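Side-chain contacts in DUF4848 domain-containing protein (Bacteroides thetaiotaomicron, PDB 4LB8), which is of unknown function but is probably made with a signal peptide and exported to the cell envelope as a lipoprotein: residues Ile65-Gln68 / Glu69-Glu73; Phe87-Leu90 / Tyr91-Lys95; Lys143-Asp147 / Phe148-Gln152; Asp75-Cys78 / Asn79-Ala82; Met46-Ser49 / Glu50-Phe54. All blocks are in the same frame, centred on the assembly; numbering follows the deposited sequence.

Contact 1 (Ile65-Gln68 / Glu69-Glu73); sequences ILMQ and EADGE
Ile65 meets Glu69, one turn further along helix 63-80, in two ways. Its carbonyl O accepts from Glu69 N at 3.1 Å, and its CG2 branch approaches Glu69 OE2 to 4.0 Å. Glu69 turns CG anti to its own carbonyl carbon (chi1 -71°) and is extended beyond, which carries the carboxylate back along the preceding turn. Leu66 receives the other oxygen of that group: its CD1 stands 3.9 Å from Glu69 OE1, the two side chains crossing at about a right angle. Leu66 O takes the amide of Ala70 at 2.8 Å, and its side chain also packs on Tyr98 of helix 84-98. Met67, present as selenomethionine, accepts from Asp71 N through its O at 3.0 Å. With CG anti to the backbone N (chi1 -172°), its chain crosses that of Asp71 at a slant, and CG comes within 4.0 Å of Asp71 OD2. Asp71 OD1 is held in a salt bridge by Arg208 of the second subunit, and Met67 packs on Asn254 of that same subunit. An alanine at Asp71 would keep the amide bond to Met67 O but is likely to leave that arginine without its carboxylate mate. Gln68 closes the series, its O accepting from Gly72 N at 2.9 Å, while its side chain leans on Thr48 and Val52 of helix 48-57. The chemistry is thus divided: regular i to i+4 backbone bonds fix the turn, aliphatic carbons lie against carboxylate oxygens by van der Waals contact alone, and the carboxylate of Asp71 probably serves mainly the interface with the second subunit.

Contact 2 (Phe87-Leu90 / Tyr91-Lys95); sequences FDVL and YEKYK
Tyr91 and Phe87 form an i to i+4 aromatic pair on one side of helix 84-98, the second helix of a helical hairpin with helix 63-80. From Tyr91 CB outward, the first atoms of the side chain each meet the phenylalanine ring. CB sits over one face of the Phe87 ring, a CH-pi contact 4.0 Å from the centroid and 18° off the normal. Next, CG lies 3.8 Å from Phe87 CZ. The ring then divides: CD1 stays near Phe87 CZ at 3.9 Å, whereas CD2 is 4.2 Å from Phe87 CE2. Both residues hold CG anti to the backbone N (chi1 -172° in Tyr91), which sends the rings the same way. Their planes are near parallel, 13° apart, but slid so far that they barely overlap, the centroids of the Phe87 and Tyr91 rings being 5.1 Å apart. Lys95 CG rests on one face of the Tyr91 ring, toward its rim. At the tip, Tyr91 OH is hydrogen-bonded to Leu112 O in a loop, while Phe87 also stacks with Phe204 of the second subunit. Elsewhere on the helix, Val89 and Lys93 run side by side, and the bend at chi4 of the lysine returns its NZ to 3.5 Å from Val89 CG1.

Contact 3 (Lys143-Asp147 / Phe148-Gln152); sequences KVYTD and FKERQ
Thr146 and Glu150 are joined through a single carboxylate oxygen. Glu150 OE1 accepts from Thr146 N at 2.8 Å, the donor arriving on the syn side but 34° out of the carboxylate plane. It also accepts from the Thr146 OG1 hydroxyl, modelled 2.5 Å from Glu150 OE1, a length that is probably not exact. Thr146 OG1 is placed for this between the backbone N and the carbonyl carbon. Glu150 OE2 faces the other way, accepting from a water that also donates to Val144 O, and it lies 3.8 Å from Tyr145 CD1 at the edge of that ring. One face of the same ring is covered by Arg151, whose CB stands 3.8 Å from the Tyr145 centroid, almost on the normal, with Arg151 CG 3.6 Å from Tyr145 CE2. Behind these contacts is a helix N-cap: Asp147 precedes helix 148-152, and its OD1 accepts from Glu150 N at 2.7 Å. The glutamate at the third helical position replies to Thr146, one residue before the cap, where a capping box would use the cap residue itself. Further out, the Tyr145 backbone bonds to Arg117, Phe148 packs its ring against Tyr115, and Arg151 makes a cation-pi contact with Tyr184 of the second subunit.

Contact 4 (Asp75-Cys78 / Asn79-Ala82); sequences DKIC and NQAA
The Asn79 amide and the Asp75 carboxylate stand almost perpendicular, their planes 88° apart. Over one face of the amide lies Asp75 O, 3.2 Å from Asn79 CG and 3.0 Å from Asn79 ND2. Because the carbonyl oxygen sits above the amide and not in its plane, the N-H bonds of ND2 point elsewhere, and the short distance does not make a hydrogen bond. Asp75 OD2 approaches the same nitrogen, ND2 of Asn79, to 3.6 Å. Beneath these groups the last turn of helix 63-80 is coming to its end. Asn79 N makes only weak bonds, shared between Asp75 O and Lys76 O. Gln80 N keeps a sound bond to Lys76 O at 3.1 Å, and Gln80 CG, set between its backbone N and carbonyl carbon (chi1 70°), folds toward the same oxygen. Ala81 N still reaches Ile77 O at 3.2 Å although Ala81 has left helical geometry. Cys78 and Ala81 also pack on Phe204 of the second subunit. At this C-terminal end, then, the bonding is uneven, weak at Asn79 N and sounder at Gln80 N and Ala81 N, and a water bridges Cys78 O, near the helix end, to Ala81 O just past it, donating to both at 3.0 Å.

Contact 5 (Met46-Ser49 / Glu50-Phe54); sequences MSTS and EQVSF
Glu50 and Ser47 are tied by a straight hydrogen bond: Ser47 N donates to Glu50 OE1 at 2.8 Å with an angle of 168° and meets the anti lone pair of Glu50 OE1, the one away from the other oxygen. Glu50 CG is anti to its carbonyl carbon (chi1 -71°) and the chain is extended, which carries the carboxylate back to the N-cap residue. Ser47 OG and Ser49 OG share a further bond at 3.2 Å. Among backbone bonds, Ser47 O accepts from Gln51 N and Thr48 O from Val52 N. Ser49 O is gripped twice, by Ser53 N at 2.8 Å and by Ser53 OG at 3.1 Å, from opposite faces of its carbonyl plane. Gln51 lies alongside the entering chain, its CG 3.7 Å from Met46 CB, while its NE2 is bonded to Val43 O of helix 33-44. A leucine in place of Gln51 would probably leave the Val43 carbonyl without this donor and weaken the link from helix 48-57 back to helix 33-44. The main apolar contact is made by Met46, a selenomethionine, which makes a Met-aromatic contact with Phe54: SE is 5.2 Å from the ring centroid in an oblique approach, and CE lies over one face toward the rim. SE also comes 4.1 Å from Phe54 CB. Serine at the N-cap with glutamate at the third helical position, bonded back to the serine amide, is the carboxylate half of a capping box, here opening helix 48-57.

How the contacts relate
Contacts 1, 2 and 3 are partly buried, whereas contacts 4 and 5 lie at the surface. Contacts 1 and 4 share helix 63-80, its first half and its end, and contact 2 lies on the next helix: Tyr94 OH probably bonds to Ala70 O, while Phe87 and Tyr94 pack on Ile77. Contact 5 joins the same group through Val52, which touches Ile65 and Gln68. Contact 3 stands apart, its nearest atoms about 9 Å from those of contact 1. Place sets chemistry: regular backbone bonds and packing within helices, carboxylate caps at the starts in contacts 3 and 5, weakened bonds and water at the finish in contact 4. All but contact 5 touch the second subunit.

Contact 1 (Ile65-Gln68 / Glu69-Glu73)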
# COMPACT_ATOMS: atom_id res chain seq x y z
N ILE A 65 -10.92 26.91 -14.88
CA ILE A 65 -9.96 27.61 -15.77
C ILE A 65 -8.66 27.85 -15.01
O ILE A 65 -7.58 27.65 -15.57
CB ILE A 65 -10.55 28.93 -16.39
CG1 ILE A 65 -11.91 28.71 -17.13
CG2 ILE A 65 -9.52 29.71 -17.24
CD1 ILE A 65 -11.89 27.93 -18.52
N LEU A 66 -8.76 28.21 -13.71
CA LEU A 66 -7.60 28.40 -12.84
C LEU A 66 -6.83 27.08 -12.67
O LEU A 66 -5.61 27.12 -12.65
CB LEU A 66 -8.04 28.97 -11.48
CG LEU A 66 -6.92 29.55 -10.62
CD1 LEU A 66 -6.34 30.81 -11.24
CD2 LEU A 66 -7.42 29.81 -9.21
N MSE A 67 -7.52 25.93 -12.54
CA MSE A 67 -6.92 24.59 -12.41
C MSE A 67 -6.17 24.23 -13.69
O MSE A 67 -5.06 23.71 -13.61
CB MSE A 67 -8.00 23.54 -12.07
CG MSE A 67 -7.42 22.15 -11.71
SE MSE A 67 -6.24 22.16 -10.16
CE MSE A 67 -7.55 21.79 -8.75
N GLN A 68 -6.75 24.54 -14.86
CA GLN A 68 -6.07 24.35 -16.15
C GLN A 68 -4.73 25.12 -16.13
O GLN A 68 -3.68 24.55 -16.43
CB GLN A 68 -6.94 24.85 -17.32
CG GLN A 68 -8.18 24.05 -17.62
CD GLN A 68 -7.93 22.91 -18.57
OE1 GLN A 68 -8.02 21.73 -18.19
NE2 GLN A 68 -7.67 23.22 -19.85
N GLU A 69 -4.79 26.41 -15.75
CA GLU A 69 -3.65 27.31 -15.66
C GLU A 69 -2.61 26.81 -14.66
O GLU A 69 -1.41 26.81 -14.97
CB GLU A 69 -4.12 28.71 -15.26
CG GLU A 69 -4.88 29.45 -16.33
CD GLU A 69 -5.28 30.87 -15.96
OE1 GLU A 69 -4.90 31.33 -14.86
OE2 GLU A 69 -5.97 31.52 -16.78
N ALA A 70 -3.07 26.41 -13.45
CA ALA A 70 -2.23 25.95 -12.35
C ALA A 70 -1.42 24.74 -12.76
O ALA A 70 -0.20 24.73 -12.56
CB ALA A 70 -3.09 25.64 -11.13
N ASP A 71 -2.10 23.74 -13.40
CA ASP A 71 -1.55 22.48 -13.91
C ASP A 71 -0.54 22.74 -15.06
O ASP A 71 0.57 22.20 -15.04
CB ASP A 71 -2.68 21.52 -14.34
CG ASP A 71 -3.34 20.74 -13.19
OD1 ASP A 71 -2.72 20.63 -12.11
OD2 ASP A 71 -4.43 20.17 -13.41
N GLY A 72 -0.93 23.61 -16.00
CA GLY A 72 -0.08 24.05 -17.10
C GLY A 72 1.20 24.69 -16.59
O GLY A 72 2.28 24.30 -17.01
N GLU A 73 1.08 25.62 -15.62
CA GLU A 73 2.21 26.31 -14.97
C GLU A 73 3.11 25.32 -14.14
O GLU A 73 4.32 25.55 -14.08
CB GLU A 73 1.68 27.45 -14.08
CG GLU A 73 2.77 28.37 -13.52
CD GLU A 73 2.34 29.59 -12.73
OE1 GLU A 73 1.15 29.98 -12.80
OE2 GLU A 73 3.22 30.20 -12.06

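Contact 2 (Phe87-Leu90 / Tyr91-Lys95)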
# COMPACT_ATOMS: atom_id res chain seq x y z
N PHE A 87 13.98 24.67 -8.59
CA PHE A 87 12.59 24.25 -8.56
C PHE A 87 11.97 24.78 -7.27
O PHE A 87 10.93 25.44 -7.34
CB PHE A 87 12.47 22.71 -8.65
CG PHE A 87 11.09 22.16 -8.38
CD1 PHE A 87 10.11 22.18 -9.37
CD2 PHE A 87 10.75 21.65 -7.13
CE1 PHE A 87 8.83 21.71 -9.10
CE2 PHE A 87 9.47 21.18 -6.87
CZ PHE A 87 8.51 21.22 -7.86
N ASP A 88 12.65 24.57 -6.12
CA ASP A 88 12.21 25.00 -4.79
C ASP A 88 11.88 26.49 -4.74
O ASP A 88 10.87 26.86 -4.14
CB ASP A 88 13.25 24.65 -3.71
CG ASP A 88 13.32 23.17 -3.38
OD1 ASP A 88 12.38 22.41 -3.77
OD2 ASP A 88 14.30 22.76 -2.72
N VAL A 89 12.68 27.31 -5.44
CA VAL A 89 12.47 28.75 -5.52
C VAL A 89 11.20 29.04 -6.34
O VAL A 89 10.38 29.86 -5.91
CB VAL A 89 13.71 29.48 -6.10
CG1 VAL A 89 13.45 30.99 -6.25
CG2 VAL A 89 14.93 29.23 -5.22
N LEU A 90 11.07 28.37 -7.51
CA LEU A 90 9.93 28.51 -8.43
C LEU A 90 8.63 28.03 -7.78
O LEU A 90 7.62 28.75 -7.80
CB LEU A 90 10.18 27.68 -9.71
CG LEU A 90 10.97 28.31 -10.85
CD1 LEU A 90 11.53 27.24 -11.76
CD2 LEU A 90 10.10 29.22 -11.68
N TYR A 91 8.68 26.82 -7.18
CA TYR A 91 7.54 26.14 -6.57
C TYR A 91 7.01 26.85 -5.31
O TYR A 91 5.82 26.70 -5.01
CB TYR A 91 7.89 24.67 -6.27
CG TYR A 91 6.73 23.83 -5.81
CD1 TYR A 91 5.67 23.54 -6.67
CD2 TYR A 91 6.70 23.29 -4.53
CE1 TYR A 91 4.59 22.76 -6.25
CE2 TYR A 91 5.64 22.49 -4.11
CZ TYR A 91 4.57 22.25 -4.96
OH TYR A 91 3.53 21.49 -4.51
N GLU A 92 7.86 27.62 -4.58
CA GLU A 92 7.44 28.39 -3.41
C GLU A 92 6.54 29.54 -3.85
O GLU A 92 5.51 29.80 -3.22
CB GLU A 92 8.63 28.92 -2.59
CG GLU A 92 9.17 27.95 -1.55
CD GLU A 92 8.20 27.44 -0.49
OE1 GLU A 92 7.77 28.26 0.35
OE2 GLU A 92 7.90 26.23 -0.48
N LYS A 93 6.92 30.18 -4.97
CA LYS A 93 6.20 31.30 -5.59
C LYS A 93 4.87 30.78 -6.15
O LYS A 93 3.84 31.39 -5.91
CB LYS A 93 7.08 32.00 -6.65
CG LYS A 93 8.27 32.72 -6.02
CD LYS A 93 9.29 33.26 -7.02
CE LYS A 93 10.25 34.27 -6.40
NZ LYS A 93 11.26 33.64 -5.52
N TYR A 94 4.90 29.60 -6.81
CA TYR A 94 3.73 28.89 -7.34
C TYR A 94 2.69 28.60 -6.23
O TYR A 94 1.52 28.94 -6.39
CB TYR A 94 4.18 27.58 -8.02
CG TYR A 94 3.05 26.69 -8.51
CD1 TYR A 94 2.52 26.85 -9.79
CD2 TYR A 94 2.57 25.64 -7.73
CE1 TYR A 94 1.50 26.02 -10.26
CE2 TYR A 94 1.55 24.81 -8.18
CZ TYR A 94 1.03 24.99 -9.46
OH TYR A 94 0.06 24.13 -9.91
N LYS A 95 3.13 27.94 -5.11
CA LYS A 95 2.27 27.62 -3.97
C LYS A 95 1.62 28.89 -3.42
O LYS A 95 0.40 28.95 -3.36
CB LYS A 95 3.05 26.91 -2.88
CG LYS A 95 3.35 25.47 -3.19
CD LYS A 95 4.05 24.79 -2.00
CE LYS A 95 3.10 23.99 -1.12
NZ LYS A 95 3.83 23.14 -0.14

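Contact 3 (Lys143-Asp147 / Phe148-Gln152)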
# COMPACT_ATOMS: atom_id res chain seq x y z
N LYS A 143 -19.52 24.06 -0.42
CA LYS A 143 -18.90 23.19 0.59
C LYS A 143 -17.46 22.90 0.22
O LYS A 143 -17.16 22.46 -0.90
CB LYS A 143 -19.69 21.87 0.78
CG LYS A 143 -19.29 21.11 2.05
CD LYS A 143 -20.25 19.99 2.42
CE LYS A 143 -19.90 19.46 3.79
NZ LYS A 143 -20.83 18.39 4.24
N VAL A 144 -16.56 23.17 1.17
CA VAL A 144 -15.12 22.95 0.99
C VAL A 144 -14.56 22.06 2.08
O VAL A 144 -15.20 21.86 3.11
CB VAL A 144 -14.31 24.28 0.89
CG1 VAL A 144 -14.73 25.11 -0.33
CG2 VAL A 144 -14.37 25.10 2.18
N TYR A 145 -13.39 21.50 1.83
CA TYR A 145 -12.62 20.75 2.82
C TYR A 145 -11.84 21.79 3.66
O TYR A 145 -11.35 22.80 3.11
CB TYR A 145 -11.66 19.74 2.16
CG TYR A 145 -12.35 18.59 1.47
CD1 TYR A 145 -12.97 17.58 2.20
CD2 TYR A 145 -12.31 18.46 0.09
CE1 TYR A 145 -13.59 16.50 1.57
CE2 TYR A 145 -12.91 17.38 -0.56
CZ TYR A 145 -13.55 16.40 0.19
OH TYR A 145 -14.16 15.34 -0.43
N THR A 146 -11.76 21.56 4.99
CA THR A 146 -11.03 22.44 5.92
C THR A 146 -9.53 22.34 5.62
O THR A 146 -8.84 23.36 5.55
CB THR A 146 -11.33 22.07 7.37
OG1 THR A 146 -11.03 20.69 7.55
CG2 THR A 146 -12.80 22.35 7.76
N ASP A 147 -9.07 21.11 5.41
CA ASP A 147 -7.67 20.75 5.14
C ASP A 147 -7.62 19.58 4.18
O ASP A 147 -8.65 18.92 3.97
CB ASP A 147 -6.95 20.40 6.47
CG ASP A 147 -7.63 19.33 7.32
OD1 ASP A 147 -7.70 18.17 6.87
OD2 ASP A 147 -8.05 19.64 8.46
N PHE A 148 -6.43 19.29 3.60
CA PHE A 148 -6.24 18.19 2.66
C PHE A 148 -6.51 16.81 3.33
O PHE A 148 -7.03 15.91 2.68
CB PHE A 148 -4.82 18.22 2.06
CG PHE A 148 -4.62 17.14 1.03
CD1 PHE A 148 -5.11 17.29 -0.27
CD2 PHE A 148 -4.06 15.92 1.38
CE1 PHE A 148 -5.01 16.26 -1.20
CE2 PHE A 148 -3.98 14.88 0.45
CZ PHE A 148 -4.44 15.07 -0.83
N LYS A 149 -6.14 16.67 4.62
CA LYS A 149 -6.31 15.46 5.43
C LYS A 149 -7.79 15.07 5.53
O LYS A 149 -8.10 13.88 5.52
CB LYS A 149 -5.68 15.65 6.82
CG LYS A 149 -4.16 15.75 6.81
CD LYS A 149 -3.52 15.32 8.15
CE LYS A 149 -2.05 14.93 8.04
NZ LYS A 149 -1.14 16.09 8.18
N GLU A 150 -8.70 16.05 5.53
CA GLU A 150 -10.14 15.79 5.58
C GLU A 150 -10.63 15.11 4.27
O GLU A 150 -11.52 14.26 4.33
CB GLU A 150 -10.88 17.10 5.86
CG GLU A 150 -12.29 16.94 6.38
CD GLU A 150 -13.18 18.15 6.15
OE1 GLU A 150 -12.69 19.29 6.32
OE2 GLU A 150 -14.36 17.96 5.76
N ARG A 151 -10.01 15.43 3.12
CA ARG A 151 -10.33 14.85 1.82
C ARG A 151 -9.90 13.37 1.72
O ARG A 151 -10.64 12.56 1.17
CB ARG A 151 -9.68 15.66 0.69
CG ARG A 151 -10.05 15.21 -0.72
CD ARG A 151 -9.21 15.89 -1.75
NE ARG A 151 -9.44 15.32 -3.08
CZ ARG A 151 -8.62 14.47 -3.69
NH1 ARG A 151 -7.49 14.09 -3.10
NH2 ARG A 151 -8.92 14.01 -4.90
N GLN A 152 -8.69 13.04 2.22
CA GLN A 152 -8.15 11.67 2.17
C GLN A 152 -8.55 10.84 3.40
O GLN A 152 -8.30 9.63 3.40
CB GLN A 152 -6.61 11.69 2.04
CG GLN A 152 -6.12 12.13 0.66
CD GLN A 152 -6.54 11.22 -0.46
OE1 GLN A 152 -7.41 11.56 -1.28
NE2 GLN A 152 -5.93 10.04 -0.54
O HOH W 1 -16.03 20.22 4.86

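Contact 4 (Asp75-Cys78 / Asn79-Ala82)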
# COMPACT_ATOMS: atom_id res chain seq x y z
N ASP A 75 3.64 22.06 -14.81
CA ASP A 75 4.29 21.28 -15.85
C ASP A 75 5.44 22.09 -16.48
O ASP A 75 6.48 21.51 -16.80
CB ASP A 75 3.28 20.86 -16.91
CG ASP A 75 3.74 19.68 -17.72
OD1 ASP A 75 3.64 18.53 -17.22
OD2 ASP A 75 4.22 19.89 -18.86
N LYS A 76 5.27 23.41 -16.61
CA LYS A 76 6.28 24.30 -17.18
C LYS A 76 7.41 24.54 -16.18
O LYS A 76 8.55 24.72 -16.61
CB LYS A 76 5.66 25.64 -17.64
CG LYS A 76 4.82 25.52 -18.92
CD LYS A 76 4.44 26.89 -19.51
CE LYS A 76 2.98 26.98 -19.95
NZ LYS A 76 2.57 28.38 -20.26
N ILE A 77 7.11 24.53 -14.87
CA ILE A 77 8.10 24.74 -13.80
C ILE A 77 9.04 23.53 -13.71
O ILE A 77 10.22 23.70 -13.44
CB ILE A 77 7.41 25.06 -12.44
CG1 ILE A 77 7.02 26.55 -12.38
CG2 ILE A 77 8.32 24.71 -11.24
CD1 ILE A 77 6.24 26.99 -11.11
N CYS A 78 8.51 22.31 -13.95
CA CYS A 78 9.27 21.06 -13.92
C CYS A 78 10.19 20.95 -15.13
O CYS A 78 11.19 20.23 -15.08
CB CYS A 78 8.31 19.88 -13.86
SG CYS A 78 7.35 19.79 -12.32
N ASN A 79 9.85 21.65 -16.22
CA ASN A 79 10.60 21.65 -17.48
C ASN A 79 11.70 22.73 -17.51
O ASN A 79 12.74 22.49 -18.12
CB ASN A 79 9.65 21.83 -18.67
CG ASN A 79 8.71 20.65 -18.91
OD1 ASN A 79 9.01 19.49 -18.59
ND2 ASN A 79 7.56 20.93 -19.53
N GLN A 80 11.49 23.89 -16.86
CA GLN A 80 12.48 24.97 -16.84
C GLN A 80 13.50 24.82 -15.68
O GLN A 80 14.59 25.39 -15.77
CB GLN A 80 11.82 26.37 -16.81
CG GLN A 80 11.13 26.73 -15.50
CD GLN A 80 10.61 28.14 -15.49
OE1 GLN A 80 9.40 28.38 -15.57
NE2 GLN A 80 11.52 29.10 -15.37
N ALA A 81 13.14 24.08 -14.60
CA ALA A 81 14.04 23.89 -13.45
C ALA A 81 15.23 22.99 -13.80
O ALA A 81 15.05 21.83 -14.19
CB ALA A 81 13.27 23.33 -12.27
N ALA A 82 16.45 23.54 -13.66
CA ALA A 82 17.70 22.83 -13.91
C ALA A 82 18.05 21.87 -12.77
O ALA A 82 18.60 20.79 -13.02
CB ALA A 82 18.83 23.82 -14.12
O HOH W 2 14.02 19.67 -16.01

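Contact 5 (Met46-Ser49 / Glu50-Phe54)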
# COMPACT_ATOMS: atom_id res chain seq x y z
N MSE A 46 -19.29 17.54 -21.51
CA MSE A 46 -18.47 18.09 -22.58
C MSE A 46 -17.00 17.68 -22.43
O MSE A 46 -16.57 17.24 -21.36
CB MSE A 46 -18.55 19.62 -22.52
CG MSE A 46 -19.92 20.17 -22.84
SE MSE A 46 -19.81 22.09 -22.85
CE MSE A 46 -21.74 22.51 -22.83
N SER A 47 -16.21 17.90 -23.50
CA SER A 47 -14.77 17.67 -23.46
C SER A 47 -14.14 18.88 -22.80
O SER A 47 -14.76 19.95 -22.79
CB SER A 47 -14.22 17.46 -24.86
OG SER A 47 -14.33 18.65 -25.63
N THR A 48 -12.92 18.73 -22.27
CA THR A 48 -12.21 19.82 -21.59
C THR A 48 -12.19 21.07 -22.45
O THR A 48 -12.62 22.12 -21.96
CB THR A 48 -10.82 19.39 -21.18
OG1 THR A 48 -10.94 18.25 -20.32
CG2 THR A 48 -10.07 20.50 -20.46
N SER A 49 -11.78 20.94 -23.75
CA SER A 49 -11.74 22.05 -24.71
C SER A 49 -13.13 22.70 -24.87
O SER A 49 -13.23 23.94 -24.83
CB SER A 49 -11.19 21.59 -26.06
OG SER A 49 -11.72 20.34 -26.49
N GLU A 50 -14.21 21.88 -24.97
CA GLU A 50 -15.61 22.34 -25.09
C GLU A 50 -16.01 23.13 -23.85
O GLU A 50 -16.69 24.14 -23.96
CB GLU A 50 -16.58 21.16 -25.28
CG GLU A 50 -16.52 20.47 -26.63
CD GLU A 50 -17.48 19.30 -26.78
OE1 GLU A 50 -17.59 18.50 -25.82
OE2 GLU A 50 -18.11 19.18 -27.85
N GLN A 51 -15.59 22.65 -22.66
CA GLN A 51 -15.88 23.32 -21.39
C GLN A 51 -15.15 24.64 -21.29
O GLN A 51 -15.77 25.63 -20.89
CB GLN A 51 -15.48 22.44 -20.22
CG GLN A 51 -16.33 21.22 -20.06
CD GLN A 51 -15.63 20.24 -19.19
OE1 GLN A 51 -14.48 20.45 -18.79
NE2 GLN A 51 -16.31 19.15 -18.88
N VAL A 52 -13.84 24.66 -21.64
CA VAL A 52 -12.99 25.86 -21.63
C VAL A 52 -13.59 26.89 -22.60
O VAL A 52 -13.72 28.04 -22.21
CB VAL A 52 -11.49 25.55 -21.93
CG1 VAL A 52 -10.65 26.83 -21.97
CG2 VAL A 52 -10.90 24.58 -20.92
N SER A 53 -14.06 26.45 -23.80
CA SER A 53 -14.67 27.34 -24.80
C SER A 53 -16.05 27.83 -24.39
O SER A 53 -16.35 29.00 -24.66
CB SER A 53 -14.75 26.65 -26.16
OG SER A 53 -13.44 26.49 -26.66
N PHE A 54 -16.88 26.98 -23.76
CA PHE A 54 -18.22 27.37 -23.28
C PHE A 54 -18.09 28.43 -22.18
O PHE A 54 -18.91 29.35 -22.11
CB PHE A 54 -19.04 26.15 -22.81
CG PHE A 54 -20.29 26.45 -22.02
CD1 PHE A 54 -21.48 26.79 -22.66
CD2 PHE A 54 -20.28 26.42 -20.62
CE1 PHE A 54 -22.63 27.10 -21.92
CE2 PHE A 54 -21.42 26.74 -19.89
CZ PHE A 54 -22.60 27.06 -20.54